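Local coordinates for putative ABC transporter subunit, substrate-binding component (Rhodopseudomonas palustris, PDB 4EVQ), which binds 4-hydroxybenzoate and probably delivers such benzoate derivatives to an ABC transporter as its solute-binding component, at residues A16-L21 against Q79-D84; L22-G27 against V61-A66; F289-W294 against S328-F333; N340-F345 against A364-A369. All coordinates share one frame; numbering follows the deposited sequence.

Interaction 1 of 4, residues A16-L21 against Q79-D84; sequences ALKVGL and QSEKAD
K18 holds D84 through two hydrogen bonds that run in opposite senses, one from each side of the contact. K18 N donates to D84 OD2 at 2.8 Å and 173°, almost straight, entering on the anti lone pair of that oxygen, away from OD1. In return D84 N donates to K18 O over 2.7 Å. The carboxylate can reach the strand because its CG stands anti to its own carbonyl carbon (chi1 -65°), which folds the acid back beside D84 N. The side chain of K18 adds a third bond. Its chain bends at chi3 (74°) and brings NZ to E81 O at 2.8 Å, the donor tilted slightly from the carbonyl plane. E81 OE1 stays 4.2 Å from K18 NZ, beyond a salt bridge; the other carboxylate oxygen, OE2, is paired with K76. Apolar contact is slight by comparison. L17 CD2 lies 4.1 Å from D84 CB, and the methyl of A83 rests against the strand backbone, its CB 4.0 Å from G20 N, where the glycine has no side chain in the way. K82, with positive phi, turns the chain out of helix 67-80 just ahead of A83, and beyond D84 the strand 85-88 takes up the pairing, G20 bonding to V85. The contact thus starts a neighbouring parallel strand with the aspartate occupying a backbone N-H of strand 17-23, while the lysine ties down a carbonyl just past the helix; the E81 carboxylate, though beyond salt-bridge range and paired with K76, would probably still favour the K18 ammonium.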
# COMPACT_ATOMS: atom_id res chain seq x y z
N ALA A 16 -12.24 10.31 -24.65
CA ALA A 16 -11.66 10.20 -23.31
C ALA A 16 -10.56 9.13 -23.28
O ALA A 16 -10.61 8.14 -24.01
CB ALA A 16 -12.74 9.90 -22.30
N LEU A 17 -9.53 9.37 -22.47
CA LEU A 17 -8.52 8.37 -22.17
C LEU A 17 -9.20 7.35 -21.26
O LEU A 17 -9.80 7.74 -20.25
CB LEU A 17 -7.36 9.04 -21.42
CG LEU A 17 -5.97 8.42 -21.41
CD1 LEU A 17 -4.92 9.53 -21.36
CD2 LEU A 17 -5.81 7.51 -20.26
N LYS A 18 -9.13 6.07 -21.61
CA LYS A 18 -9.79 5.03 -20.82
C LYS A 18 -8.79 4.45 -19.84
O LYS A 18 -7.82 3.80 -20.21
CB LYS A 18 -10.37 3.92 -21.69
CG LYS A 18 -11.39 4.41 -22.69
CD LYS A 18 -11.95 3.24 -23.47
CE LYS A 18 -12.90 2.42 -22.62
NZ LYS A 18 -13.72 1.53 -23.53
N VAL A 19 -9.06 4.70 -18.58
CA VAL A 19 -8.21 4.23 -17.49
C VAL A 19 -8.94 3.08 -16.82
O VAL A 19 -10.01 3.25 -16.21
CB VAL A 19 -7.89 5.36 -16.53
CG1 VAL A 19 -7.01 4.81 -15.39
CG2 VAL A 19 -7.14 6.49 -17.23
N GLY A 20 -8.40 1.88 -16.97
CA GLY A 20 -8.96 0.72 -16.34
C GLY A 20 -8.53 0.63 -14.90
O GLY A 20 -7.33 0.70 -14.65
N LEU A 21 -9.47 0.49 -13.99
CA LEU A 21 -9.20 0.41 -12.56
C LEU A 21 -9.60 -0.92 -12.10
O LEU A 21 -10.81 -1.22 -12.05
CB LEU A 21 -9.94 1.44 -11.74
CG LEU A 21 -9.76 2.90 -11.97
CD1 LEU A 21 -10.41 3.70 -10.82
CD2 LEU A 21 -8.28 3.21 -12.00
N GLN A 79 -8.22 -6.21 -23.17
CA GLN A 79 -8.71 -6.60 -24.49
C GLN A 79 -10.13 -6.07 -24.74
O GLN A 79 -10.33 -5.29 -25.65
CB GLN A 79 -8.67 -8.12 -24.65
CG GLN A 79 -7.44 -8.80 -24.05
CD GLN A 79 -6.24 -8.89 -24.95
OE1 GLN A 79 -5.66 -7.88 -25.39
NE2 GLN A 79 -5.81 -10.13 -25.20
N SER A 80 -11.10 -6.48 -23.94
CA SER A 80 -12.50 -6.14 -24.25
C SER A 80 -12.83 -4.65 -24.08
O SER A 80 -13.53 -4.04 -24.89
CB SER A 80 -13.43 -6.97 -23.34
OG SER A 80 -13.03 -8.33 -23.37
N GLU A 81 -12.34 -4.08 -22.99
CA GLU A 81 -12.58 -2.66 -22.69
C GLU A 81 -11.60 -1.75 -23.40
O GLU A 81 -11.79 -0.54 -23.43
CB GLU A 81 -12.47 -2.38 -21.20
CG GLU A 81 -13.44 -3.13 -20.31
CD GLU A 81 -14.83 -2.55 -20.29
OE1 GLU A 81 -15.10 -1.56 -21.02
OE2 GLU A 81 -15.65 -3.11 -19.52
N LYS A 82 -10.54 -2.34 -23.95
CA LYS A 82 -9.47 -1.60 -24.64
C LYS A 82 -8.95 -0.44 -23.80
O LYS A 82 -8.80 0.68 -24.28
CB LYS A 82 -9.95 -1.13 -26.03
CG LYS A 82 -10.49 -2.30 -26.90
CD LYS A 82 -11.05 -1.81 -28.23
CE LYS A 82 -12.28 -0.89 -28.05
NZ LYS A 82 -13.11 -0.81 -29.29
N ALA A 83 -8.57 -0.72 -22.55
CA ALA A 83 -8.08 0.35 -21.71
C ALA A 83 -6.80 0.92 -22.31
O ALA A 83 -5.99 0.21 -22.88
CB ALA A 83 -7.77 -0.19 -20.33
N ASP A 84 -6.58 2.20 -22.07
CA ASP A 84 -5.34 2.84 -22.49
C ASP A 84 -4.26 2.73 -21.42
O ASP A 84 -3.06 2.78 -21.70
CB ASP A 84 -5.59 4.33 -22.78
CG ASP A 84 -6.52 4.55 -23.98
OD1 ASP A 84 -6.19 4.04 -25.08
OD2 ASP A 84 -7.55 5.22 -23.79

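Interaction 2 of 4, residues L22-G27 against V61-A66; sequences LLPYSG and VDDESA
Two parallel strands of the N-terminal lobe's sheet end here in adjoining loops, at the C-terminal edge where binding proteins of this type place their ligand cleft. L23 is gripped on both sides: its N donates to V61 O at 3.1 Å, and its O accepts from D63 N at 3.0 Å. Beyond the pairing, D62 takes over. Its CG stands anti to its backbone N (chi1 -176°), which sends the carboxylate toward the loop of Y25 and S26. OD1 receives Y25 N at 2.9 Å on one face of the carboxylate and E64 N at 3.0 Å on the opposite face, the latter closing an Asx turn; S26 OG donates to OD2 at 2.7 Å on its syn lone pair. D63 forms a second Asx turn, from OD1 to S65 N, and lies alongside P24, whose CB is 3.5 Å from that OD1; D63 OD2 bonds to T89. On the other face of the sheet from L23, L22 CD1 fits between V61 CG1 and D63 CB, both at 3.7 Å, with the leucine against L73, T74 and L77 of helix 67-80. A water bridges S26 O and S65 OG. Consecutive Asx turns thus shape the loop that follows strand 54-62, a strand-end arrangement fitting the Rossmann-like alpha/beta lobe of a periplasmic binding protein.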
# COMPACT_ATOMS: atom_id res chain seq x y z
N LEU A 22 -8.66 -1.76 -11.76
CA LEU A 22 -8.93 -3.07 -11.19
C LEU A 22 -8.67 -2.98 -9.70
O LEU A 22 -7.51 -2.87 -9.28
CB LEU A 22 -8.02 -4.12 -11.83
CG LEU A 22 -8.23 -5.57 -11.39
CD1 LEU A 22 -9.59 -6.09 -11.85
CD2 LEU A 22 -7.11 -6.53 -11.85
N LEU A 23 -9.72 -2.97 -8.92
CA LEU A 23 -9.62 -2.72 -7.49
C LEU A 23 -10.69 -3.47 -6.78
O LEU A 23 -11.68 -3.85 -7.41
CB LEU A 23 -9.75 -1.21 -7.18
CG LEU A 23 -8.58 -0.32 -7.61
CD1 LEU A 23 -8.99 1.13 -7.49
CD2 LEU A 23 -7.38 -0.63 -6.73
N PRO A 24 -10.53 -3.67 -5.46
CA PRO A 24 -11.60 -4.28 -4.68
C PRO A 24 -12.70 -3.29 -4.38
O PRO A 24 -12.53 -2.41 -3.54
CB PRO A 24 -10.90 -4.77 -3.42
CG PRO A 24 -9.74 -3.83 -3.26
CD PRO A 24 -9.31 -3.46 -4.66
N TYR A 25 -13.85 -3.43 -5.05
CA TYR A 25 -15.02 -2.59 -4.77
C TYR A 25 -16.03 -3.35 -3.91
O TYR A 25 -17.12 -2.87 -3.68
CB TYR A 25 -15.66 -2.11 -6.07
CG TYR A 25 -14.77 -1.11 -6.80
CD1 TYR A 25 -14.57 0.17 -6.27
CD2 TYR A 25 -14.11 -1.41 -8.00
CE1 TYR A 25 -13.74 1.09 -6.89
CE2 TYR A 25 -13.29 -0.45 -8.62
CZ TYR A 25 -13.13 0.79 -8.03
OH TYR A 25 -12.33 1.73 -8.64
N SER A 26 -15.70 -4.59 -3.57
CA SER A 26 -16.49 -5.39 -2.66
C SER A 26 -15.52 -6.17 -1.79
O SER A 26 -14.34 -6.27 -2.07
CB SER A 26 -17.41 -6.37 -3.43
OG SER A 26 -16.64 -7.29 -4.16
N GLY A 27 -16.07 -6.77 -0.74
CA GLY A 27 -15.33 -7.63 0.14
C GLY A 27 -14.45 -6.90 1.14
O GLY A 27 -14.58 -5.68 1.42
N VAL A 61 -13.45 -2.11 -12.46
CA VAL A 61 -13.69 -3.55 -12.45
C VAL A 61 -13.37 -4.03 -11.05
O VAL A 61 -12.28 -3.81 -10.53
CB VAL A 61 -12.83 -4.27 -13.50
CG1 VAL A 61 -12.97 -5.77 -13.41
CG2 VAL A 61 -13.19 -3.75 -14.92
N ASP A 62 -14.35 -4.66 -10.42
CA ASP A 62 -14.21 -5.21 -9.10
C ASP A 62 -13.49 -6.52 -9.09
O ASP A 62 -13.99 -7.52 -9.60
CB ASP A 62 -15.61 -5.44 -8.54
CG ASP A 62 -15.59 -5.93 -7.09
OD1 ASP A 62 -14.53 -5.89 -6.41
OD2 ASP A 62 -16.68 -6.34 -6.64
N ASP A 63 -12.28 -6.54 -8.50
CA ASP A 63 -11.48 -7.77 -8.48
C ASP A 63 -11.84 -8.71 -7.34
O ASP A 63 -11.37 -9.84 -7.30
CB ASP A 63 -9.98 -7.46 -8.46
CG ASP A 63 -9.45 -7.01 -7.07
OD1 ASP A 63 -10.16 -6.86 -6.11
OD2 ASP A 63 -8.24 -6.84 -6.94
N GLU A 64 -12.70 -8.26 -6.43
CA GLU A 64 -13.18 -9.06 -5.29
C GLU A 64 -12.06 -9.60 -4.38
O GLU A 64 -12.27 -10.54 -3.64
CB GLU A 64 -14.10 -10.23 -5.78
CG GLU A 64 -15.24 -9.76 -6.67
CD GLU A 64 -16.07 -10.88 -7.35
OE1 GLU A 64 -15.78 -12.07 -7.19
OE2 GLU A 64 -17.09 -10.53 -8.00
N SER A 65 -10.86 -9.04 -4.51
CA SER A 65 -9.67 -9.60 -3.90
C SER A 65 -9.57 -11.11 -4.09
O SER A 65 -9.12 -11.83 -3.18
CB SER A 65 -9.52 -9.20 -2.45
OG SER A 65 -9.49 -7.78 -2.36
N ALA A 66 -9.88 -11.57 -5.31
CA ALA A 66 -9.97 -13.01 -5.62
C ALA A 66 -8.99 -13.41 -6.70
O ALA A 66 -9.24 -13.23 -7.91
CB ALA A 66 -11.36 -13.35 -6.07
O HOH W 1 -11.95 -7.37 -1.15

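Interaction 3 of 4, residues F289-W294 against S328-F333; sequences FAVQGW and SPRGPF
V291 and W294, one turn apart on helix 288-306, meet different parts of the P329 ring, V291 at CB and W294 at CD and CG. This is the close-packed part: W294 CD1 meets P329 CD at 3.6 Å, approaching obliquely, while the proline CB lies 4.1 Å from V291 CG1. That same methyl also touches R330 NE at 3.7 Å; with CG1 anti to the backbone N (chi1 172°), the valine directs it at the 328-330 turn. The looser side is at Q292. Its CG lies over one face of the R330 guanidinium but only at 4.5 Å from NH1, and the amide itself turns to H261 and N113. The arginine is modelled in two conformers, and its contacts hold for the one described, being doubtful for the other. Neither side faces solvent, since every touching residue is buried. S328 OG accepts from R330 N at 2.9 Å, an ST turn that sets the start of the arginine chain, while D295 OD2 forms a hydrogen bond with S328 OG and a salt bridge with R330 NH2. W294 NE1 is taken by E270. The segments therefore meet through carbon surfaces and a guanidinium, with the polar ends satisfied by residues around them; the buried arginine charge is probably balanced by D295, the residue after W294.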
# COMPACT_ATOMS: atom_id res chain seq x y z
N PHE A 289 -3.80 4.82 1.51
CA PHE A 289 -4.36 4.29 0.27
C PHE A 289 -4.81 5.42 -0.61
O PHE A 289 -4.55 5.41 -1.85
CB PHE A 289 -5.48 3.30 0.63
CG PHE A 289 -5.04 2.28 1.64
CD1 PHE A 289 -4.15 1.29 1.30
CD2 PHE A 289 -5.54 2.30 2.92
CE1 PHE A 289 -3.70 0.38 2.24
CE2 PHE A 289 -5.15 1.39 3.86
CZ PHE A 289 -4.22 0.44 3.53
N ALA A 290 -5.45 6.43 -0.04
CA ALA A 290 -5.81 7.62 -0.80
C ALA A 290 -4.59 8.34 -1.35
O ALA A 290 -4.61 8.79 -2.51
CB ALA A 290 -6.63 8.55 0.04
N VAL A 291 -3.51 8.44 -0.58
CA VAL A 291 -2.29 9.05 -1.06
C VAL A 291 -1.75 8.29 -2.24
O VAL A 291 -1.28 8.89 -3.23
CB VAL A 291 -1.24 9.08 0.05
CG1 VAL A 291 0.11 9.54 -0.45
CG2 VAL A 291 -1.67 9.99 1.20
N GLN A 292 -1.73 6.97 -2.17
CA GLN A 292 -1.20 6.14 -3.22
C GLN A 292 -2.01 6.29 -4.51
O GLN A 292 -1.44 6.27 -5.60
CB GLN A 292 -1.12 4.67 -2.78
CG GLN A 292 -0.07 4.47 -1.69
CD GLN A 292 -0.13 3.14 -0.95
OE1 GLN A 292 0.74 2.85 -0.16
NE2 GLN A 292 -1.15 2.34 -1.22
N GLY A 293 -3.31 6.47 -4.41
CA GLY A 293 -4.16 6.74 -5.57
C GLY A 293 -3.91 8.10 -6.14
O GLY A 293 -3.82 8.27 -7.37
N TRP A 294 -3.84 9.10 -5.30
CA TRP A 294 -3.50 10.44 -5.74
C TRP A 294 -2.19 10.45 -6.51
O TRP A 294 -2.07 11.09 -7.59
CB TRP A 294 -3.40 11.31 -4.50
CG TRP A 294 -2.95 12.74 -4.68
CD1 TRP A 294 -1.67 13.19 -4.57
CD2 TRP A 294 -3.78 13.90 -4.85
NE1 TRP A 294 -1.65 14.55 -4.70
CE2 TRP A 294 -2.92 15.03 -4.86
CE3 TRP A 294 -5.14 14.10 -5.01
CZ2 TRP A 294 -3.39 16.34 -5.04
CZ3 TRP A 294 -5.61 15.41 -5.14
CH2 TRP A 294 -4.74 16.51 -5.15
N SER A 328 4.74 14.60 -3.52
CA SER A 328 3.65 13.79 -3.00
C SER A 328 3.24 14.35 -1.65
O SER A 328 4.05 14.93 -0.96
CB SER A 328 4.16 12.36 -2.82
OG SER A 328 3.25 11.57 -2.03
N PRO A 329 2.02 14.04 -1.19
CA PRO A 329 1.68 14.24 0.21
C PRO A 329 2.72 13.60 1.15
O PRO A 329 2.90 14.07 2.27
CB PRO A 329 0.28 13.59 0.31
CG PRO A 329 -0.32 13.86 -1.03
CD PRO A 329 0.86 13.58 -1.97
N ARG A 330 3.43 12.56 0.72
CA ARG A 330 4.50 11.96 1.55
C ARG A 330 5.71 12.86 1.70
O ARG A 330 6.42 13.01 2.70
CB ARG A 330 4.95 10.68 0.85
CG ARG A 330 3.84 9.66 1.00
CD ARG A 330 4.09 8.35 0.27
NE ARG A 330 3.60 8.43 -1.10
CZ ARG A 330 3.57 7.41 -1.95
NH1 ARG A 330 4.06 6.24 -1.60
NH2 ARG A 330 3.00 7.57 -3.14
N GLY A 331 6.00 13.46 0.61
CA GLY A 331 7.33 14.06 0.45
C GLY A 331 7.71 14.02 -1.02
O GLY A 331 6.83 13.77 -1.85
N PRO A 332 9.00 14.25 -1.38
CA PRO A 332 9.36 14.08 -2.79
C PRO A 332 9.17 12.64 -3.25
O PRO A 332 9.57 11.71 -2.57
CB PRO A 332 10.85 14.47 -2.83
CG PRO A 332 11.07 15.32 -1.62
CD PRO A 332 10.13 14.78 -0.59
N PHE A 333 8.52 12.47 -4.39
CA PHE A 333 8.28 11.15 -4.89
C PHE A 333 9.30 10.89 -5.97
O PHE A 333 9.51 11.71 -6.84
CB PHE A 333 6.87 11.05 -5.45
CG PHE A 333 6.50 9.66 -5.92
CD1 PHE A 333 6.80 9.29 -7.21
CD2 PHE A 333 5.87 8.75 -5.09
CE1 PHE A 333 6.49 8.04 -7.69
CE2 PHE A 333 5.57 7.47 -5.54
CZ PHE A 333 5.85 7.12 -6.86

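Interaction 4 of 4, residues N340-F345 against A364-A369; sequences NPVQNF and AVADEA
Two irregular segments flank the terminal hairpin of the second lobe, one leading into strand 345-351 and the other leaving strand 354-362, and they run on side by side in roughly opposite directions as a water-laced extension of that pair. Direct contact centres on V342. Its two methyls divide the work: CG1, anti to the backbone N (chi1 178°), lies 3.5 Å from A364 O, whereas CG2 packs against A366, 4.1 Å from its CB. Beside this, A364 CA approaches Q343 O at 3.3 Å in a CA-H...O contact. Water does much of the polar joining. One molecule gathers three groups, accepting from N340 ND2 and from D367 N (2.9 Å) and donating to P341 O. A second accepts from Q343 N and lies 2.8 Å from V365 O; a third lies between Q343 O and V365 N, accepting from the latter. Near the hairpin, a fourth appears to bridge N344 OD1 and A364 N, though its approach to OD1 is suspiciously short; those two atoms lie 3.3 Å apart at an angle too poor for a direct bond. At the far end N340 passes D367 at a slant, the amide plane turned 67° from that of the carboxylate, with N340 ND2 4.1 Å from D367 CB; N340 OD1 accepts from R130 and D367 OD1 pairs with R121. D367 OD2 also accepts from A369 N, an Asx turn. Around this pair, Q137 of helix 135-148 touches N340 and D367 and bonds to V365 O, V342 packs on K334 of strand 331-334, and F345 enters the sheet by pairing with A361 and A362.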
# COMPACT_ATOMS: atom_id res chain seq x y z
N ASN A 340 9.99 1.09 -8.21
CA ASN A 340 9.34 1.11 -6.89
C ASN A 340 9.62 2.46 -6.25
O ASN A 340 10.70 3.05 -6.46
CB ASN A 340 9.94 -0.00 -6.03
CG ASN A 340 9.04 -0.40 -4.90
OD1 ASN A 340 7.88 -0.72 -5.12
ND2 ASN A 340 9.57 -0.38 -3.70
N PRO A 341 8.74 3.00 -5.38
CA PRO A 341 9.07 4.26 -4.75
C PRO A 341 10.31 4.21 -3.86
O PRO A 341 10.56 3.21 -3.21
CB PRO A 341 7.83 4.59 -3.89
CG PRO A 341 6.72 3.81 -4.59
CD PRO A 341 7.37 2.56 -5.02
N VAL A 342 11.07 5.30 -3.87
CA VAL A 342 12.16 5.52 -2.92
C VAL A 342 11.68 6.60 -2.01
O VAL A 342 11.45 7.74 -2.45
CB VAL A 342 13.44 5.91 -3.69
CG1 VAL A 342 14.58 6.20 -2.72
CG2 VAL A 342 13.77 4.78 -4.63
N GLN A 343 11.48 6.26 -0.73
CA GLN A 343 10.76 7.15 0.15
C GLN A 343 11.10 6.86 1.61
O GLN A 343 11.52 5.77 1.95
CB GLN A 343 9.25 6.96 -0.09
CG GLN A 343 8.77 5.58 0.40
CD GLN A 343 7.37 5.23 -0.10
OE1 GLN A 343 6.57 6.11 -0.32
NE2 GLN A 343 7.14 3.97 -0.28
N ASN A 344 10.86 7.84 2.45
CA ASN A 344 11.03 7.67 3.89
C ASN A 344 9.98 6.69 4.42
O ASN A 344 8.84 6.64 3.92
CB ASN A 344 10.86 9.01 4.63
CG ASN A 344 12.02 9.97 4.44
OD1 ASN A 344 13.13 9.60 4.11
ND2 ASN A 344 11.77 11.22 4.78
N PHE A 345 10.36 6.00 5.49
CA PHE A 345 9.40 5.33 6.36
C PHE A 345 9.45 5.99 7.73
O PHE A 345 10.52 6.17 8.30
CB PHE A 345 9.67 3.83 6.46
CG PHE A 345 9.39 3.09 5.19
CD1 PHE A 345 8.11 2.61 4.91
CD2 PHE A 345 10.38 2.88 4.26
CE1 PHE A 345 7.81 1.96 3.71
CE2 PHE A 345 10.08 2.22 3.08
CZ PHE A 345 8.79 1.73 2.83
N ALA A 364 15.14 7.38 2.74
CA ALA A 364 14.61 6.96 1.47
C ALA A 364 15.63 6.14 0.70
O ALA A 364 16.58 6.70 0.09
CB ALA A 364 14.19 8.14 0.67
N VAL A 365 15.48 4.82 0.72
CA VAL A 365 16.45 3.94 0.06
C VAL A 365 15.72 3.02 -0.92
O VAL A 365 14.56 2.68 -0.76
CB VAL A 365 17.36 3.14 1.00
CG1 VAL A 365 17.93 4.02 2.07
CG2 VAL A 365 16.67 2.04 1.60
N ALA A 366 16.46 2.61 -1.96
CA ALA A 366 15.89 1.76 -2.98
C ALA A 366 15.82 0.30 -2.56
O ALA A 366 16.81 -0.22 -2.05
CB ALA A 366 16.73 1.90 -4.24
N ASP A 367 14.66 -0.34 -2.74
CA ASP A 367 14.51 -1.78 -2.55
C ASP A 367 15.52 -2.45 -3.42
O ASP A 367 15.73 -2.03 -4.58
CB ASP A 367 13.11 -2.25 -2.95
CG ASP A 367 12.93 -3.77 -2.87
OD1 ASP A 367 12.78 -4.30 -1.73
OD2 ASP A 367 12.90 -4.44 -3.94
N GLU A 368 16.10 -3.52 -2.86
CA GLU A 368 17.21 -4.22 -3.44
C GLU A 368 16.99 -4.74 -4.82
O GLU A 368 17.93 -4.86 -5.56
CB GLU A 368 17.67 -5.39 -2.55
CG GLU A 368 18.80 -6.22 -3.17
CD GLU A 368 19.43 -7.16 -2.16
OE1 GLU A 368 20.52 -7.70 -2.47
OE2 GLU A 368 18.87 -7.34 -1.05
N ALA A 369 15.75 -5.11 -5.15
CA ALA A 369 15.34 -5.37 -6.55
C ALA A 369 16.09 -6.53 -7.21
O ALA A 369 16.33 -6.54 -8.42
CB ALA A 369 15.48 -4.12 -7.41
O HOH W 2 12.09 0.89 -2.84
O HOH W 3 12.07 3.50 0.13
O HOH W 4 13.28 3.44 2.67
O HOH W 5 15.46 10.46 3.61

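Overall arrangement
From the N terminus, strand 17-23 serves interactions 1 and 2 in turn: its first half meets the segment leading into strand 85-88, its end meets strand 54-62. Interaction 2 closes the shorter loop, lying within the longer one of interaction 1, and the two touch where L21 O meets V61 N. Interactions 3 and 4 follow in series, with no crossing. Interaction 3 ties helix 288-306 to the turn between strands 325-328 and 331-334; interaction 4 joins the segments flanking the last hairpin. These two also touch, F333 against P341. Interactions 2 and 4 lie on opposite sides of the chain's centre, their centres about 27 Å apart.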